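Local coordinates for D-glyceraldehyde dehydrogenase (NADP(+)) (Thermoplasma acidophilum, PDB 5IZD), which oxidises D-glyceraldehyde to glycerate with NADP+ as the hydride acceptor in the non-phosphorylated Entner-Doudoroff pathway, at residues A80-K92 against S174-R186. Residues are numbered along the deposited sequence; the frame is centred on the assembly and turned at random.
With NAP (NADP nicotinamide-adenine-dinucleotide phosphate), chain I.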
ATOM      1  N   ALA A  80      -9.463  17.334 -32.974  1.00 38.23           N
ATOM      2  CA  ALA A  80     -10.286  18.395 -33.532  1.00 38.41           C
ATOM      3  C   ALA A  80     -11.765  18.015 -33.724  1.00 38.04           C
ATOM      4  O   ALA A  80     -12.639  18.818 -33.419  1.00 37.98           O
ATOM      5  CB  ALA A  80      -9.712  18.870 -34.881  1.00 39.55           C
ATOM      6  N   GLU A  81     -12.041  16.813 -34.212  1.00 37.93           N
ATOM      7  CA  GLU A  81     -13.424  16.377 -34.414  1.00 37.77           C
ATOM      8  C   GLU A  81     -14.197  16.343 -33.069  1.00 36.52           C
ATOM      9  O   GLU A  81     -15.358  16.763 -32.956  1.00 36.31           O
ATOM     10  CB  GLU A  81     -13.457  15.004 -35.084  1.00 38.28           C
ATOM     11  CG  GLU A  81     -12.925  14.971 -36.524  1.00 39.54           C
ATOM     12  CD  GLU A  81     -12.903  13.525 -37.058  1.00 40.26           C
ATOM     13  OE1 GLU A  81     -13.336  12.595 -36.315  1.00 40.10           O
ATOM     14  OE2 GLU A  81     -12.413  13.280 -38.167  1.00 41.09           O
ATOM     15  N   LEU A  82     -13.531  15.936 -32.022  1.00 35.46           N
ATOM     16  CA  LEU A  82     -14.173  15.889 -30.730  1.00 34.52           C
ATOM     17  C   LEU A  82     -14.387  17.271 -30.113  1.00 34.33           C
ATOM     18  O   LEU A  82     -15.428  17.515 -29.525  1.00 33.84           O
ATOM     19  CB  LEU A  82     -13.363  15.006 -29.768  1.00 33.76           C
ATOM     20  CG  LEU A  82     -14.028  14.896 -28.408  1.00 32.85           C
ATOM     21  CD1 LEU A  82     -15.433  14.316 -28.495  1.00 32.65           C
ATOM     22  CD2 LEU A  82     -13.172  14.012 -27.521  1.00 32.56           C
ATOM     23  N   GLU A  83     -13.441  18.155 -30.319  1.00 34.94           N
ATOM     24  CA  GLU A  83     -13.497  19.521 -29.867  1.00 35.11           C
ATOM     25  C   GLU A  83     -14.727  20.202 -30.483  1.00 35.42           C
ATOM     26  O   GLU A  83     -15.481  20.856 -29.831  1.00 34.72           O
ATOM     27  CB  GLU A  83     -12.209  20.219 -30.251  1.00 36.04           C
ATOM     28  CG  GLU A  83     -11.056  19.946 -29.284  1.00 36.41           C
ATOM     29  CD  GLU A  83      -9.706  20.395 -29.781  1.00 37.67           C
ATOM     30  OE1 GLU A  83      -9.595  21.086 -30.795  1.00 38.96           O
ATOM     31  OE2 GLU A  83      -8.718  20.061 -29.154  1.00 38.22           O
ATOM     32  N   ASN A  84     -14.907  20.000 -31.770  1.00 36.25           N
ATOM     33  CA  ASN A  84     -16.053  20.495 -32.489  1.00 36.68           C
ATOM     34  C   ASN A  84     -17.401  19.974 -31.998  1.00 35.72           C
ATOM     35  O   ASN A  84     -18.341  20.740 -31.848  1.00 35.30           O
ATOM     36  CB  ASN A  84     -15.878  20.247 -34.002  1.00 38.44           C
ATOM     37  CG  ASN A  84     -14.724  21.052 -34.589  1.00 39.81           C
ATOM     38  OD1 ASN A  84     -14.320  22.093 -34.038  1.00 40.77           O
ATOM     39  ND2 ASN A  84     -14.177  20.582 -35.696  1.00 40.96           N
ATOM     40  N   ILE A  85     -17.494  18.686 -31.746  1.00 35.05           N
ATOM     41  CA  ILE A  85     -18.743  18.102 -31.240  1.00 34.61           C
ATOM     42  C   ILE A  85     -19.138  18.719 -29.885  1.00 33.82           C
ATOM     43  O   ILE A  85     -20.297  19.095 -29.679  1.00 33.61           O
ATOM     44  CB  ILE A  85     -18.596  16.587 -31.079  1.00 34.46           C
ATOM     45  CG1 ILE A  85     -18.553  15.970 -32.488  1.00 35.35           C
ATOM     46  CG2 ILE A  85     -19.725  16.016 -30.242  1.00 33.99           C
ATOM     47  CD1 ILE A  85     -18.010  14.567 -32.521  1.00 35.33           C
ATOM     48  N   ILE A  86     -18.160  18.860 -28.991  1.00 33.07           N
ATOM     49  CA  ILE A  86     -18.417  19.503 -27.727  1.00 32.50           C
ATOM     50  C   ILE A  86     -18.868  20.948 -27.899  1.00 32.91           C
ATOM     51  O   ILE A  86     -19.795  21.360 -27.215  1.00 32.57           O
ATOM     52  CB  ILE A  86     -17.182  19.418 -26.808  1.00 31.98           C
ATOM     53  CG1 ILE A  86     -16.915  17.952 -26.432  1.00 31.51           C
ATOM     54  CG2 ILE A  86     -17.366  20.294 -25.581  1.00 31.57           C
ATOM     55  CD1 ILE A  86     -15.516  17.738 -25.953  1.00 31.48           C
ATOM     56  N   MET A  87     -18.233  21.715 -28.800  1.00 33.77           N
ATOM     57  CA  MET A  87     -18.656  23.099 -29.023  1.00 34.46           C
ATOM     58  C   MET A  87     -20.049  23.123 -29.579  1.00 34.33           C
ATOM     59  O   MET A  87     -20.841  23.951 -29.158  1.00 33.94           O
ATOM     60  CB  MET A  87     -17.689  23.911 -29.898  1.00 35.81           C
ATOM     61  CG  MET A  87     -16.316  24.110 -29.212  1.00 36.21           C
ATOM     62  SD  MET A  87     -15.304  25.231 -30.222  1.00 38.71           S
ATOM     63  CE  MET A  87     -14.753  24.071 -31.477  1.00 38.85           C
ATOM     64  N   GLU A  88     -20.379  22.163 -30.440  1.00 34.48           N
ATOM     65  CA  GLU A  88     -21.729  22.116 -31.069  1.00 34.78           C
ATOM     66  C   GLU A  88     -22.811  21.642 -30.058  1.00 34.12           C
ATOM     67  O   GLU A  88     -23.874  22.264 -29.946  1.00 33.87           O
ATOM     68  CB  GLU A  88     -21.760  21.225 -32.328  1.00 35.52           C
ATOM     69  CG  GLU A  88     -21.039  21.744 -33.582  1.00 36.28           C
ATOM     70  N   GLU A  89     -22.543  20.561 -29.312  1.00 33.40           N
ATOM     71  CA  GLU A  89     -23.538  20.019 -28.376  1.00 33.13           C
ATOM     72  C   GLU A  89     -23.742  20.802 -27.101  1.00 32.40           C
ATOM     73  O   GLU A  89     -24.826  20.808 -26.521  1.00 32.13           O
ATOM     74  CB  GLU A  89     -23.225  18.557 -27.994  1.00 33.11           C
ATOM     75  CG  GLU A  89     -23.395  17.550 -29.150  1.00 33.96           C
ATOM     76  CD  GLU A  89     -23.432  16.071 -28.647  1.00 34.08           C
ATOM     77  OE1 GLU A  89     -24.291  15.323 -29.181  1.00 34.92           O
ATOM     78  OE2 GLU A  89     -22.647  15.654 -27.725  1.00 33.28           O
ATOM     79  N   ASN A  90     -22.675  21.405 -26.627  1.00 32.06           N
ATOM     80  CA  ASN A  90     -22.674  22.069 -25.319  1.00 31.57           C
ATOM     81  C   ASN A  90     -22.530  23.586 -25.424  1.00 31.86           C
ATOM     82  O   ASN A  90     -22.889  24.270 -24.504  1.00 31.65           O
ATOM     83  CB  ASN A  90     -21.556  21.514 -24.442  1.00 31.05           C
ATOM     84  CG  ASN A  90     -21.810  20.079 -23.981  1.00 30.75           C
ATOM     85  OD1 ASN A  90     -21.890  19.141 -24.799  1.00 31.26           O
ATOM     86  ND2 ASN A  90     -21.955  19.893 -22.674  1.00 30.25           N
ATOM     87  N   GLY A  91     -22.020  24.104 -26.548  1.00 32.50           N
ATOM     88  CA  GLY A  91     -21.797  25.553 -26.717  1.00 32.86           C
ATOM     89  C   GLY A  91     -20.609  26.019 -25.893  1.00 32.64           C
ATOM     90  O   GLY A  91     -20.466  27.215 -25.662  1.00 32.81           O
ATOM     91  N   LYS A  92     -19.737  25.096 -25.458  1.00 32.31           N
ATOM     92  CA  LYS A  92     -18.548  25.474 -24.659  1.00 32.03           C
ATOM     93  C   LYS A  92     -17.599  26.406 -25.403  1.00 32.21           C
ATOM     94  O   LYS A  92     -17.342  26.206 -26.611  1.00 32.41           O
ATOM     95  CB  LYS A  92     -17.707  24.260 -24.269  1.00 31.89           C
ATOM     96  CG  LYS A  92     -18.418  23.254 -23.398  1.00 31.75           C
ATOM     97  CD  LYS A  92     -17.488  22.522 -22.434  1.00 31.60           C
ATOM     98  CE  LYS A  92     -18.293  21.437 -21.748  1.00 31.47           C
ATOM     99  NZ  LYS A  92     -17.516  20.808 -20.688  1.00 31.49           N
ATOM    100  N   SER A 174     -25.825  10.991 -21.359  1.00 30.29           N
ATOM    101  CA  SER A 174     -26.916  11.918 -21.146  1.00 30.80           C
ATOM    102  C   SER A 174     -27.669  12.094 -22.460  1.00 31.93           C
ATOM    103  O   SER A 174     -27.051  12.147 -23.554  1.00 32.12           O
ATOM    104  CB  SER A 174     -26.404  13.278 -20.687  1.00 30.43           C
ATOM    105  OG  SER A 174     -27.384  14.265 -20.916  1.00 30.49           O
ATOM    106  N   SER A 175     -28.984  12.266 -22.364  1.00 32.93           N
ATOM    107  CA  SER A 175     -29.765  12.581 -23.564  1.00 34.18           C
ATOM    108  C   SER A 175     -29.469  13.956 -24.154  1.00 34.47           C
ATOM    109  O   SER A 175     -29.831  14.199 -25.317  1.00 35.00           O
ATOM    110  CB  SER A 175     -31.259  12.483 -23.285  1.00 35.03           C
ATOM    111  OG  SER A 175     -31.585  11.128 -23.134  1.00 35.55           O
ATOM    112  N   ASP A 176     -28.810  14.833 -23.401  1.00 33.71           N
ATOM    113  CA  ASP A 176     -28.396  16.105 -23.962  1.00 34.11           C
ATOM    114  C   ASP A 176     -27.111  16.046 -24.797  1.00 33.57           C
ATOM    115  O   ASP A 176     -26.839  16.993 -25.533  1.00 33.71           O
ATOM    116  CB  ASP A 176     -28.207  17.151 -22.865  1.00 34.29           C
ATOM    117  CG  ASP A 176     -29.500  17.539 -22.203  1.00 34.94           C
ATOM    118  OD1 ASP A 176     -30.256  18.315 -22.819  1.00 36.60           O
ATOM    119  OD2 ASP A 176     -29.764  17.067 -21.077  1.00 35.10           O
ATOM    120  N   THR A 177     -26.318  14.976 -24.673  1.00 32.86           N
ATOM    121  CA  THR A 177     -24.983  14.923 -25.264  1.00 32.64           C
ATOM    122  C   THR A 177     -24.607  13.519 -25.779  1.00 32.75           C
ATOM    123  O   THR A 177     -23.526  13.023 -25.475  1.00 32.15           O
ATOM    124  CB  THR A 177     -23.869  15.382 -24.284  1.00 32.15           C
ATOM    125  OG1 THR A 177     -23.843  14.519 -23.135  1.00 31.68           O
ATOM    126  CG2 THR A 177     -24.032  16.815 -23.838  1.00 32.10           C
ATOM    127  N   PRO A 178     -25.448  12.927 -26.656  1.00 33.03           N
ATOM    128  CA  PRO A 178     -25.068  11.647 -27.199  1.00 33.30           C
ATOM    129  C   PRO A 178     -23.773  11.619 -28.074  1.00 33.47           C
ATOM    130  O   PRO A 178     -23.106  10.590 -28.116  1.00 33.51           O
ATOM    131  CB  PRO A 178     -26.284  11.282 -28.048  1.00 34.00           C
ATOM    132  CG  PRO A 178     -26.833  12.583 -28.531  1.00 34.21           C
ATOM    133  CD  PRO A 178     -26.710  13.404 -27.244  1.00 33.70           C
ATOM    134  N   GLY A 179     -23.469  12.715 -28.782  1.00 33.74           N
ATOM    135  CA  GLY A 179     -22.505  12.738 -29.909  1.00 34.00           C
ATOM    136  C   GLY A 179     -21.056  12.513 -29.416  1.00 33.47           C
ATOM    137  O   GLY A 179     -20.266  11.759 -30.011  1.00 33.26           O
ATOM    138  N   SER A 180     -20.702  13.175 -28.337  1.00 32.97           N
ATOM    139  CA  SER A 180     -19.314  13.092 -27.886  1.00 33.00           C
ATOM    140  C   SER A 180     -19.029  11.672 -27.358  1.00 32.37           C
ATOM    141  O   SER A 180     -17.964  11.105 -27.599  1.00 32.37           O
ATOM    142  CB  SER A 180     -18.994  14.234 -26.903  1.00 33.08           C
ATOM    143  OG  SER A 180     -19.853  14.186 -25.790  1.00 33.51           O
ATOM    144  N   ALA A 181     -20.027  11.056 -26.739  1.00 31.91           N
ATOM    145  CA  ALA A 181     -19.863   9.712 -26.205  1.00 31.65           C
ATOM    146  C   ALA A 181     -19.701   8.722 -27.367  1.00 32.18           C
ATOM    147  O   ALA A 181     -18.845   7.859 -27.355  1.00 31.78           O
ATOM    148  CB  ALA A 181     -21.055   9.347 -25.364  1.00 31.33           C
ATOM    149  N   GLU A 182     -20.560   8.873 -28.366  1.00 32.92           N
ATOM    150  CA  GLU A 182     -20.546   7.984 -29.511  1.00 33.74           C
ATOM    151  C   GLU A 182     -19.220   8.065 -30.168  1.00 33.51           C
ATOM    152  O   GLU A 182     -18.718   7.076 -30.629  1.00 33.51           O
ATOM    153  CB  GLU A 182     -21.583   8.369 -30.562  1.00 35.28           C
ATOM    154  CG  GLU A 182     -21.800   7.242 -31.566  1.00 36.71           C
ATOM    155  CD  GLU A 182     -22.164   7.697 -32.930  1.00 38.63           C
ATOM    156  OE1 GLU A 182     -21.553   8.694 -33.397  1.00 39.79           O
ATOM    157  OE2 GLU A 182     -23.066   7.042 -33.548  1.00 39.79           O
ATOM    158  N   TRP A 183     -18.704   9.274 -30.305  1.00 33.26           N
ATOM    159  CA  TRP A 183     -17.430   9.466 -30.997  1.00 33.57           C
ATOM    160  C   TRP A 183     -16.240   8.758 -30.246  1.00 32.99           C
ATOM    161  O   TRP A 183     -15.401   8.063 -30.869  1.00 33.30           O
ATOM    162  CB  TRP A 183     -17.191  10.946 -31.223  1.00 33.65           C
ATOM    163  CG  TRP A 183     -15.979  11.296 -32.004  1.00 34.15           C
ATOM    164  CD1 TRP A 183     -15.934  11.573 -33.324  1.00 34.72           C
ATOM    165  CD2 TRP A 183     -14.601  11.413 -31.510  1.00 33.96           C
ATOM    166  NE1 TRP A 183     -14.642  11.873 -33.701  1.00 34.99           N
ATOM    167  CE2 TRP A 183     -13.813  11.820 -32.607  1.00 34.72           C
ATOM    168  CE3 TRP A 183     -13.997  11.258 -30.274  1.00 33.66           C
ATOM    169  CZ2 TRP A 183     -12.429  12.019 -32.508  1.00 34.86           C
ATOM    170  CZ3 TRP A 183     -12.593  11.480 -30.142  1.00 33.76           C
ATOM    171  CH2 TRP A 183     -11.835  11.846 -31.266  1.00 34.35           C
ATOM    172  N   ILE A 184     -16.237   8.869 -28.932  1.00 32.18           N
ATOM    173  CA  ILE A 184     -15.231   8.206 -28.102  1.00 31.79           C
ATOM    174  C   ILE A 184     -15.335   6.708 -28.215  1.00 32.05           C
ATOM    175  O   ILE A 184     -14.329   6.053 -28.452  1.00 32.25           O
ATOM    176  CB  ILE A 184     -15.336   8.661 -26.626  1.00 31.03           C
ATOM    177  CG1 ILE A 184     -14.867  10.108 -26.541  1.00 30.98           C
ATOM    178  CG2 ILE A 184     -14.470   7.797 -25.718  1.00 30.70           C
ATOM    179  CD1 ILE A 184     -15.307  10.825 -25.306  1.00 30.51           C
ATOM    180  N   VAL A 185     -16.558   6.193 -28.111  1.00 32.24           N
ATOM    181  CA  VAL A 185     -16.849   4.779 -28.260  1.00 32.67           C
ATOM    182  C   VAL A 185     -16.314   4.230 -29.582  1.00 33.83           C
ATOM    183  O   VAL A 185     -15.717   3.148 -29.611  1.00 33.84           O
ATOM    184  CB  VAL A 185     -18.373   4.491 -28.127  1.00 32.63           C
ATOM    185  CG1 VAL A 185     -18.725   3.073 -28.568  1.00 32.99           C
ATOM    186  CG2 VAL A 185     -18.820   4.701 -26.664  1.00 31.91           C
ATOM    187  N   ARG A 186     -16.550   4.976 -30.657  1.00 34.77           N
ATOM    188  CA  ARG A 186     -16.098   4.583 -32.000  1.00 36.10           C
ATOM    189  C   ARG A 186     -14.562   4.515 -31.997  1.00 35.98           C
ATOM    190  O   ARG A 186     -14.014   3.558 -32.524  1.00 36.29           O
ATOM    191  CB  ARG A 186     -16.655   5.523 -33.078  1.00 37.31           C
ATOM    192  CG  ARG A 186     -16.331   5.159 -34.549  1.00 38.89           C
ATOM    193  CD  ARG A 186     -17.106   6.029 -35.542  1.00 40.08           C
ATOM    194  NE  ARG A 186     -18.560   5.760 -35.530  1.00 40.82           N
ATOM    195  CZ  ARG A 186     -19.200   4.788 -36.217  1.00 41.84           C
ATOM    196  NH1 ARG A 186     -18.559   3.934 -37.026  1.00 42.77           N
ATOM    197  NH2 ARG A 186     -20.536   4.665 -36.101  1.00 41.96           N
TER
HETATM  198  PA  NAP I 601     -29.090  13.407 -14.329  1.00 42.11           P
HETATM  199  O1A NAP I 601     -30.572  13.282 -14.495  1.00 46.04           O
HETATM  200  O2A NAP I 601     -28.490  13.059 -12.982  1.00 46.71           O
HETATM  201  O5B NAP I 601     -28.372  12.525 -15.502  1.00 38.53           O
HETATM  202  C5B NAP I 601     -27.149  11.772 -15.340  1.00 34.31           C
HETATM  203  C4B NAP I 601     -27.227  10.444 -16.117  1.00 32.31           C
HETATM  204  O4B NAP I 601     -28.178   9.563 -15.489  1.00 31.06           O
HETATM  205  C3B NAP I 601     -27.740  10.623 -17.560  1.00 32.09           C
HETATM  206  O3B NAP I 601     -27.118   9.627 -18.416  1.00 31.70           O
HETATM  207  C2B NAP I 601     -29.214  10.358 -17.426  1.00 32.28           C
HETATM  208  O2B NAP I 601     -29.865  10.069 -18.659  1.00 34.08           O
HETATM  209  C1B NAP I 601     -29.210   9.206 -16.458  1.00 30.88           C
HETATM  210  N9A NAP I 601     -30.486   8.944 -15.775  1.00 27.38           N
HETATM  211  C8A NAP I 601     -31.540   9.783 -15.584  1.00 26.94           C
HETATM  212  N7A NAP I 601     -32.529   9.199 -14.943  1.00 28.49           N
HETATM  213  C5A NAP I 601     -32.052   7.910 -14.681  1.00 28.35           C
HETATM  214  C6A NAP I 601     -32.614   6.813 -14.027  1.00 29.52           C
HETATM  215  N6A NAP I 601     -33.832   6.839 -13.471  1.00 31.70           N
HETATM  216  N1A NAP I 601     -31.888   5.680 -13.939  1.00 30.61           N
HETATM  217  C2A NAP I 601     -30.672   5.637 -14.515  1.00 28.96           C
HETATM  218  N3A NAP I 601     -30.067   6.634 -15.173  1.00 29.17           N
HETATM  219  C4A NAP I 601     -30.822   7.755 -15.203  1.00 27.12           C
HETATM  220  O3  NAP I 601     -28.699  14.901 -14.698  1.00 52.78           O
HETATM  221  PN  NAP I 601     -29.615  16.137 -15.174  1.00 70.41           P
HETATM  222  O1N NAP I 601     -30.232  15.837 -16.528  1.00 63.76           O
HETATM  223  O2N NAP I 601     -28.789  17.400 -15.177  1.00 67.93           O
HETATM  224  O5D NAP I 601     -30.730  16.230 -14.103  1.00 68.93           O
HETATM  225  P2B NAP I 601     -30.837  11.230 -19.336  1.00 28.93           P
HETATM  226  O1X NAP I 601     -31.447  10.585 -20.590  1.00 34.61           O
HETATM  227  O2X NAP I 601     -30.002  12.358 -19.719  1.00 27.51           O
HETATM  228  O3X NAP I 601     -31.918  11.605 -18.379  1.00 28.38           O
HETATM  229  O   HOH W   1     -20.764  16.874 -26.365  1.00 37.43           O
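Glu-89 lays its carboxylate on the first turn of helix 178-186, where amide N-H groups have no preceding turn to supply carbonyl acceptors. OE1 takes the N-H of Gly-179 (N to OE1 2.8 Å) on its syn side, and OE2 takes that of Ser-180 (N to OE2 3.2 Å) from above the carboxylate plane. The negative charge, facing the positive end of the helix dipole, is probably stabilised. Gly-179 suits its place because a beta carbon would run into OE1. A water donates to Glu-89 OE2 (water O to OE2 2.6 Å) and to Asn-90 OD1, and accepts from Ser-180 OG; Asn-90 ND2 is satisfied by Trp-148 O. The helices pack nearly antiparallel, at 162°, in the Rossmann-like coenzyme domain of the aldehyde dehydrogenase fold, small Ser-180 fitting as a knob among Leu-82, Ile-85, Ile-86 and Glu-89. Just before helix 178-186, Ser-175 binds the 2'-phosphate of NADP, the group NAD lacks, through N and OG, while Ser-174 OG accepts from Asp-176 N in an ST turn. At the far end Trp-183, its CG anti to the backbone N (chi1 -176°), reaches Glu-81: NE1 donates in the ring plane to the anti lone pair of OE1, 3.0 Å away. Leu-82 CB covers one face of the six-membered ring in a CH-pi contact. A leucine in place of Trp-183 would probably leave Glu-81 OE1 without this donor and Leu-82 CB without its aromatic face.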